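Local coordinates for NleG5-1 effector (Enterobacteria phage YYZ-2008, PDB 5VGC), which probably acts in ubiquitin transfer as a bacterial effector of the NleG family, whose members carry a RING-related domain, and binds calcium ions, at residues A[96-99]-A[100-103]; A[102-106]-A[107-111]; A[174-178]-A[179-183]. The protein carries 1 engineered substitution. One frame throughout, in Å; residues are numbered along the deposited sequence. Where two conformers were deposited one is given.

In the fold
All three contacts are local. Interaction 1 lies at the C-terminal part of helix 92-102. Interaction 2 overlaps it at Glu102 and Met103 and follows the loop onward, where a beta turn closes before helix 111-125 begins; both border the same calcium ion and the second subunit. Interaction 3 comes much later in sequence and caps helix 170-178 as it passes into a loop, with no crossing or nesting. Interactions 2 and 3 nevertheless meet in space: a probable hydrogen bond from Arg180 to Ser111 ties the capped helix end to the start of helix 111-125. Interactions 1 and 3 do not touch, their nearest atoms being about 11 Å apart.

Interaction 1 of 3, residues A[96-99]-A[100-103]; sequences TVLR and EIEM. With CA (calcium ion), chain C.
Arg99 and Glu102 lie one turn apart in the last part of alpha-helix 92-102, and their side chains cross at about a right angle. Regular helical hydrogen bonds run beneath them, each from an amide to the carbonyl four residues earlier: Glu100 N to Thr96 O, Ile101 N to Val97 O, Glu102 N to Leu98 O and Met103 N to Arg99 O. The Arg99 chain bends sharply at chi2 (77°), which turns its guanidinium toward Glu102 and Met103. NH1 of Arg99 comes to 3.6 Å from OE2 of Glu102, a salt bridge of charges only: the oxygen stands well out of the guanidinium plane, the two flat groups are turned 54° apart, and no N-H is aimed at it. The carboxylate has firmer partners in the second subunit, where the amides of Met107 and Leu109 bond to its two oxygens. Met103 also crosses Arg99 at roughly a right angle, its CG 3.3 Å from Arg99 NH1. A bend at chi3 (-91°) folds the methionine methyl back, so that CE rests 3.6 Å from CG of Arg99 and packs on the aliphatic part of the arginine. Elsewhere around the helix, Thr96 and Glu100 run side by side with CG2 of Thr96 4.1 Å from CG of Glu100. The terminal methyl of Ile101 is shared, CD1 lying 4.2 Å from Val97 CG1 and 4.5 Å from Leu98 CD2. The backbone also serves a metal here: O of Glu102 binds, at 2.3 Å, a calcium ion that is also held by the second subunit.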
loop_
_atom_site.group_PDB
_atom_site.type_symbol
_atom_site.label_atom_id
_atom_site.label_comp_id
_atom_site.label_asym_id
_atom_site.label_seq_id
_atom_site.Cartn_x
_atom_site.Cartn_y
_atom_site.Cartn_z
ATOM N N THR A 96 -1.545 8.494 -14.234
ATOM C CA THR A 96 -0.203 7.956 -14.065
ATOM C C THR A 96 0.364 8.276 -12.669
ATOM O O THR A 96 0.924 7.390 -12.022
ATOM C CB THR A 96 0.769 8.424 -15.184
ATOM O OG1 THR A 96 0.365 7.857 -16.438
ATOM C CG2 THR A 96 2.232 8.030 -14.902
ATOM N N VAL A 97 0.218 9.518 -12.199
ATOM C CA VAL A 97 0.733 9.834 -10.850
ATOM C C VAL A 97 0.049 8.959 -9.798
ATOM O O VAL A 97 0.709 8.354 -8.919
ATOM C CB VAL A 97 0.575 11.347 -10.508
ATOM C CG1 VAL A 97 0.830 11.644 -9.026
ATOM C CG2 VAL A 97 1.515 12.178 -11.377
ATOM N N LEU A 98 -1.270 8.870 -9.878
ATOM C CA LEU A 98 -1.989 8.070 -8.872
ATOM C C LEU A 98 -1.561 6.601 -8.903
ATOM O O LEU A 98 -1.317 5.974 -7.839
ATOM C CB LEU A 98 -3.505 8.195 -9.062
ATOM C CG LEU A 98 -4.074 9.566 -8.741
ATOM C CD1 LEU A 98 -5.531 9.576 -9.128
ATOM C CD2 LEU A 98 -3.903 9.921 -7.269
ATOM N N ARG A 99 -1.448 6.070 -10.123
ATOM C CA ARG A 99 -1.027 4.683 -10.289
ATOM C C ARG A 99 0.411 4.474 -9.773
ATOM O O ARG A 99 0.693 3.456 -9.129
ATOM C CB ARG A 99 -1.146 4.250 -11.747
ATOM C CG ARG A 99 -1.098 2.752 -11.961
ATOM C CD ARG A 99 -2.412 2.104 -11.601
ATOM N NE ARG A 99 -2.345 0.665 -11.803
ATOM C CZ ARG A 99 -1.788 -0.206 -10.956
ATOM N NH1 ARG A 99 -1.238 0.186 -9.808
ATOM N NH2 ARG A 99 -1.790 -1.504 -11.257
ATOM N N GLU A 100 1.301 5.437 -10.048
ATOM C CA GLU A 100 2.663 5.394 -9.503
ATOM C C GLU A 100 2.624 5.401 -7.984
ATOM O O GLU A 100 3.372 4.646 -7.347
ATOM C CB GLU A 100 3.532 6.540 -10.006
ATOM C CG GLU A 100 3.913 6.456 -11.477
ATOM C CD GLU A 100 4.961 5.413 -11.790
ATOM O OE1 GLU A 100 5.451 4.723 -10.860
ATOM O OE2 GLU A 100 5.285 5.293 -12.991
ATOM N N ILE A 101 1.754 6.227 -7.400
ATOM C CA ILE A 101 1.592 6.148 -5.931
ATOM C C ILE A 101 1.147 4.742 -5.523
ATOM O O ILE A 101 1.738 4.149 -4.626
ATOM C CB ILE A 101 0.598 7.187 -5.362
ATOM C CG1 ILE A 101 1.167 8.590 -5.539
ATOM C CG2 ILE A 101 0.305 6.915 -3.883
ATOM C CD1 ILE A 101 0.136 9.685 -5.408
ATOM N N GLU A 102 0.115 4.221 -6.176
ATOM C CA GLU A 102 -0.402 2.868 -5.843
ATOM C C GLU A 102 0.680 1.802 -5.916
ATOM O O GLU A 102 0.795 0.955 -5.019
ATOM C CB GLU A 102 -1.590 2.485 -6.752
ATOM C CG GLU A 102 -2.889 3.269 -6.468
ATOM C CD GLU A 102 -4.027 2.962 -7.425
ATOM O OE1 GLU A 102 -5.133 3.519 -7.208
ATOM O OE2 GLU A 102 -3.823 2.184 -8.395
ATOM N N MET A 103 1.491 1.863 -6.966
ATOM C CA MET A 103 2.521 0.850 -7.230
ATOM C C MET A 103 3.718 0.846 -6.273
ATOM O O MET A 103 4.569 -0.028 -6.375
ATOM C CB MET A 103 3.016 0.965 -8.667
ATOM C CG MET A 103 2.024 0.424 -9.678
ATOM S SD MET A 103 2.769 0.317 -11.315
ATOM C CE MET A 103 2.375 1.913 -12.034
HETATM CA CA CA C . 1.159 0.151 -2.884
#

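Interaction 2 of 3, residues A[102-106]-A[107-111]; sequences EMLEN and MDLLS. With CA (calcium ion), chain C.
Leu104 overlaps Leu109, the two side chains crossing at about a right angle with CD1 of Leu104 4.0 Å from CD2 of Leu109. The other methyl of Leu104, CD2, lies 4.0 Å from CB of Asp108, so the leucine straddles two successive residues of the returning chain. Between them the backbone reverses in a type II beta turn from Glu105 to Asp108, with Met107 at its third position carrying the positive phi (69°) this turn requires. The turn is closed by Asp108 N donating to Glu105 O at 2.8 Å. A second bond runs the other way: the N-H of Glu105 donates to Asp108 OD2 at 3.0 Å, approaching from above the carboxylate plane, 38° out of it. Residues 105 and 108 thus grip each other twice, once through backbone atoms alone and once through the aspartate side chain. Just beyond, Ser111 N bonds to Met107 O, leading toward helix 111-125. Leu104 O binds a calcium ion at 2.3 Å; together with Glu102 O and the same two carbonyl oxygens of the second subunit it makes a four-oxygen site that joins the two chains. Glu105 and Asp108 point the same way, their carboxylates nearly parallel (10° apart), with Glu105 OE1 4.4 Å from Asp108 OD2. Such like charges would repel, but the Glu105 amide on OD2 and another calcium ion, about 4 Å from the nearest atom of the Glu105 side chain, probably offset part of that cost.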
loop_
_atom_site.group_PDB
_atom_site.type_symbol
_atom_site.label_atom_id
_atom_site.label_comp_id
_atom_site.label_asym_id
_atom_site.label_seq_id
_atom_site.Cartn_x
_atom_site.Cartn_y
_atom_site.Cartn_z
ATOM N N GLU A 102 0.115 4.221 -6.176
ATOM C CA GLU A 102 -0.402 2.868 -5.843
ATOM C C GLU A 102 0.680 1.802 -5.916
ATOM O O GLU A 102 0.795 0.955 -5.019
ATOM C CB GLU A 102 -1.590 2.485 -6.752
ATOM C CG GLU A 102 -2.889 3.269 -6.468
ATOM C CD GLU A 102 -4.027 2.962 -7.425
ATOM O OE1 GLU A 102 -5.133 3.519 -7.208
ATOM O OE2 GLU A 102 -3.823 2.184 -8.395
ATOM N N MET A 103 1.491 1.863 -6.966
ATOM C CA MET A 103 2.521 0.850 -7.230
ATOM C C MET A 103 3.718 0.846 -6.273
ATOM O O MET A 103 4.569 -0.028 -6.375
ATOM C CB MET A 103 3.016 0.965 -8.667
ATOM C CG MET A 103 2.024 0.424 -9.678
ATOM S SD MET A 103 2.769 0.317 -11.315
ATOM C CE MET A 103 2.375 1.913 -12.034
ATOM N N LEU A 104 3.804 1.806 -5.363
ATOM C CA LEU A 104 4.792 1.725 -4.275
ATOM C C LEU A 104 4.534 0.454 -3.477
ATOM O O LEU A 104 3.386 0.062 -3.279
ATOM C CB LEU A 104 4.728 2.950 -3.339
ATOM C CG LEU A 104 5.206 4.287 -3.905
ATOM C CD1 LEU A 104 4.670 5.454 -3.092
ATOM C CD2 LEU A 104 6.725 4.342 -3.944
ATOM N N GLU A 105 5.611 -0.173 -3.022
ATOM C CA GLU A 105 5.591 -1.455 -2.320
ATOM C C GLU A 105 6.033 -1.313 -0.875
ATOM O O GLU A 105 6.630 -0.280 -0.471
ATOM C CB GLU A 105 6.501 -2.448 -3.057
ATOM C CG GLU A 105 6.187 -2.570 -4.547
ATOM C CD GLU A 105 6.996 -3.645 -5.268
ATOM O OE1 GLU A 105 8.198 -3.848 -4.946
ATOM O OE2 GLU A 105 6.421 -4.292 -6.179
ATOM N N ASN A 106 5.743 -2.348 -0.088
ATOM C CA ASN A 106 6.125 -2.382 1.322
ATOM C C ASN A 106 7.599 -1.977 1.469
ATOM O O ASN A 106 8.463 -2.440 0.719
ATOM C CB ASN A 106 5.844 -3.757 1.946
ATOM C CG ASN A 106 4.368 -4.132 1.902
ATOM O OD1 ASN A 106 3.472 -3.282 2.063
ATOM N ND2 ASN A 106 4.100 -5.418 1.676
ATOM N N MET A 107 7.852 -1.084 2.424
ATOM C CA MET A 107 9.181 -0.497 2.682
ATOM C C MET A 107 9.765 0.458 1.634
ATOM O O MET A 107 10.855 0.989 1.876
ATOM C CB MET A 107 10.214 -1.590 3.033
ATOM C CG MET A 107 9.839 -2.459 4.219
ATOM S SD MET A 107 9.739 -1.530 5.775
ATOM C CE MET A 107 11.315 -0.695 5.725
ATOM N N ASP A 108 9.069 0.712 0.510
ATOM C CA ASP A 108 9.665 1.574 -0.545
ATOM C C ASP A 108 9.900 3.013 -0.061
ATOM O O ASP A 108 10.891 3.639 -0.452
ATOM C CB ASP A 108 8.802 1.618 -1.820
ATOM C CG ASP A 108 9.249 0.635 -2.910
ATOM O OD1 ASP A 108 10.401 0.145 -2.885
ATOM O OD2 ASP A 108 8.437 0.377 -3.840
ATOM N N LEU A 109 8.998 3.526 0.782
ATOM C CA LEU A 109 9.165 4.841 1.383
ATOM C C LEU A 109 9.966 4.763 2.662
ATOM O O LEU A 109 10.834 5.597 2.852
ATOM C CB LEU A 109 7.805 5.513 1.639
ATOM C CG LEU A 109 6.935 5.797 0.401
ATOM C CD1 LEU A 109 5.686 6.572 0.791
ATOM C CD2 LEU A 109 7.664 6.570 -0.677
ATOM N N LEU A 110 9.706 3.795 3.528
ATOM C CA LEU A 110 10.487 3.688 4.775
ATOM C C LEU A 110 11.952 3.235 4.651
ATOM O O LEU A 110 12.699 3.411 5.616
ATOM C CB LEU A 110 9.772 2.815 5.798
ATOM C CG LEU A 110 8.462 3.417 6.289
ATOM C CD1 LEU A 110 7.659 2.366 7.053
ATOM C CD2 LEU A 110 8.721 4.633 7.173
ATOM N N SER A 111 12.369 2.698 3.499
ATOM C CA SER A 111 13.778 2.316 3.319
ATOM C C SER A 111 14.762 3.517 3.339
ATOM O O SER A 111 15.877 3.423 3.958
ATOM C CB SER A 111 13.938 1.474 2.054
ATOM O OG SER A 111 13.572 2.190 0.885
HETATM CA CA CA C . 1.159 0.151 -2.884
#

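Interaction 3 of 3, residues A[174-178]-A[179-183]; sequences IHLVK and TRAAH. With CA (calcium ion), chain E.
A Schellman motif ends helix 170-178, with Arg180 as its C-prime residue at positive phi (54°). Both of its defining bonds form: Ala181 N reaches back to Leu176 O at 2.8 Å, nearly in line with the carbonyl, while Arg180 N meets Val177 O from above the carbonyl plane. Apolar contact accompanies them, CB of Ala181 lying 4.0 Å from CD2 of Leu176. Thr179, the first residue to leave helical geometry, adds a double grip on His175 O. Its amide N bonds there, and so does its hydroxyl OG1, at 2.8 Å from His175 O; the two donors approach from opposite faces of the carbonyl plane. A chi1 of 64° sets OG1 between the backbone N and the carbonyl carbon, directing the hydroxyl back at the last turn. The methyl CG2 of Thr179 then lies over one face of the His175 ring, 4.1 Å from its centroid, in a CH-pi contact offset toward the rim; this is tentative, since the histidine was modelled in two conformers. Arg180 bends at chi2 (76°) and turns back, NH1 donating to Lys178 O at 2.9 Å, with that oxygen at the edge of the guanidinium, somewhat tilted from its plane. NE bonds to Ser111 OG, and NH2 makes a weak bond to Asn112 OD1, both near the start of helix 111-125. The buried Val177 packs against Leu115, Leu118 and Ile122 of helix 111-125. The backbone O of Arg180 binds a calcium ion at 2.5 Å, with water 1 as a further ligand. Paired bonds to Leu176 and Val177, positive phi at Arg180 and the Leu176-Ala181 apolar contact are the signature of a Schellman C-cap.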
loop_
_atom_site.group_PDB
_atom_site.type_symbol
_atom_site.label_atom_id
_atom_site.label_comp_id
_atom_site.label_asym_id
_atom_site.label_seq_id
_atom_site.Cartn_x
_atom_site.Cartn_y
_atom_site.Cartn_z
ATOM N N ILE A 174 25.286 -4.592 -1.023
ATOM C CA ILE A 174 25.043 -3.179 -1.304
ATOM C C ILE A 174 24.026 -2.983 -2.457
ATOM O O ILE A 174 23.090 -2.139 -2.351
ATOM C CB ILE A 174 26.347 -2.419 -1.558
ATOM C CG1 ILE A 174 27.098 -2.289 -0.214
ATOM C CG2 ILE A 174 26.055 -1.017 -2.156
ATOM C CD1 ILE A 174 28.524 -1.791 -0.323
ATOM N N HIS A 175 24.194 -3.755 -3.529
ATOM C CA HIS A 175 23.255 -3.746 -4.646
ATOM C C HIS A 175 21.848 -4.191 -4.237
ATOM O O HIS A 175 20.865 -3.564 -4.645
ATOM C CB HIS A 175 23.771 -4.621 -5.780
ATOM C CG HIS A 175 22.865 -4.678 -6.967
ATOM N ND1 HIS A 175 22.062 -5.764 -7.236
ATOM C CD2 HIS A 175 22.653 -3.792 -7.968
ATOM C CE1 HIS A 175 21.386 -5.543 -8.349
ATOM N NE2 HIS A 175 21.730 -4.355 -8.815
ATOM N N LEU A 176 21.743 -5.250 -3.437
ATOM C CA LEU A 176 20.430 -5.724 -2.965
ATOM C C LEU A 176 19.742 -4.665 -2.112
ATOM O O LEU A 176 18.523 -4.405 -2.300
ATOM C CB LEU A 176 20.527 -7.009 -2.141
ATOM C CG LEU A 176 20.982 -8.277 -2.852
ATOM C CD1 LEU A 176 21.161 -9.413 -1.851
ATOM C CD2 LEU A 176 20.036 -8.686 -3.943
ATOM N N VAL A 177 20.507 -4.067 -1.189
ATOM C CA VAL A 177 19.926 -3.061 -0.295
ATOM C C VAL A 177 19.537 -1.790 -1.078
ATOM O O VAL A 177 18.385 -1.312 -0.972
ATOM C CB VAL A 177 20.876 -2.743 0.888
ATOM C CG1 VAL A 177 20.428 -1.503 1.666
ATOM C CG2 VAL A 177 20.960 -3.939 1.805
ATOM N N LYS A 178 20.466 -1.262 -1.881
ATOM C CA LYS A 178 20.181 -0.045 -2.652
ATOM C C LYS A 178 19.014 -0.170 -3.633
ATOM O O LYS A 178 18.310 0.803 -3.878
ATOM C CB LYS A 178 21.424 0.449 -3.363
ATOM C CG LYS A 178 22.462 1.075 -2.417
ATOM C CD LYS A 178 23.596 1.638 -3.247
ATOM C CE LYS A 178 24.656 2.349 -2.450
ATOM N NZ LYS A 178 25.629 2.931 -3.418
ATOM N N THR A 179 18.799 -1.361 -4.187
ATOM C CA THR A 179 17.647 -1.612 -5.050
ATOM C C THR A 179 16.428 -2.067 -4.246
ATOM O O THR A 179 15.422 -2.427 -4.843
ATOM C CB THR A 179 17.951 -2.657 -6.154
ATOM O OG1 THR A 179 18.249 -3.931 -5.570
ATOM C CG2 THR A 179 19.115 -2.208 -7.042
ATOM N N ARG A 180 16.492 -2.058 -2.904
ATOM C CA ARG A 180 15.355 -2.493 -2.084
ATOM C C ARG A 180 14.874 -3.918 -2.469
ATOM O O ARG A 180 13.684 -4.253 -2.336
ATOM C CB ARG A 180 14.193 -1.460 -2.184
ATOM C CG ARG A 180 14.370 -0.194 -1.354
ATOM C CD ARG A 180 15.367 0.792 -1.949
ATOM N NE ARG A 180 15.400 2.050 -1.185
ATOM C CZ ARG A 180 16.179 3.097 -1.467
ATOM N NH1 ARG A 180 17.022 3.057 -2.497
ATOM N NH2 ARG A 180 16.122 4.192 -0.712
ATOM N N ALA A 181 15.807 -4.762 -2.920
ATOM C CA ALA A 181 15.453 -6.110 -3.373
ATOM C C ALA A 181 15.226 -7.012 -2.177
ATOM O O ALA A 181 15.799 -6.809 -1.088
ATOM C CB ALA A 181 16.550 -6.710 -4.233
ATOM N N ALA A 182 14.389 -8.025 -2.399
ATOM C CA ALA A 182 14.056 -8.997 -1.384
ATOM C C ALA A 182 15.269 -9.907 -1.057
ATOM O O ALA A 182 16.180 -10.085 -1.868
ATOM C CB ALA A 182 12.879 -9.817 -1.868
ATOM N N HIS A 183 15.258 -10.468 0.148
ATOM C CA HIS A 183 16.277 -11.415 0.592
ATOM C C HIS A 183 16.186 -12.614 -0.332
ATOM O O HIS A 183 15.092 -13.172 -0.497
ATOM C CB HIS A 183 16.017 -11.830 2.060
ATOM C CG HIS A 183 17.109 -12.652 2.668
ATOM N ND1 HIS A 183 17.461 -13.894 2.192
ATOM C CD2 HIS A 183 17.924 -12.414 3.720
ATOM C CE1 HIS A 183 18.455 -14.382 2.910
ATOM N NE2 HIS A 183 18.757 -13.502 3.843
HETATM CA CA CA E . 11.274 -4.559 -1.979
HETATM O O HOH W 1 11.814 -6.041 -0.262
#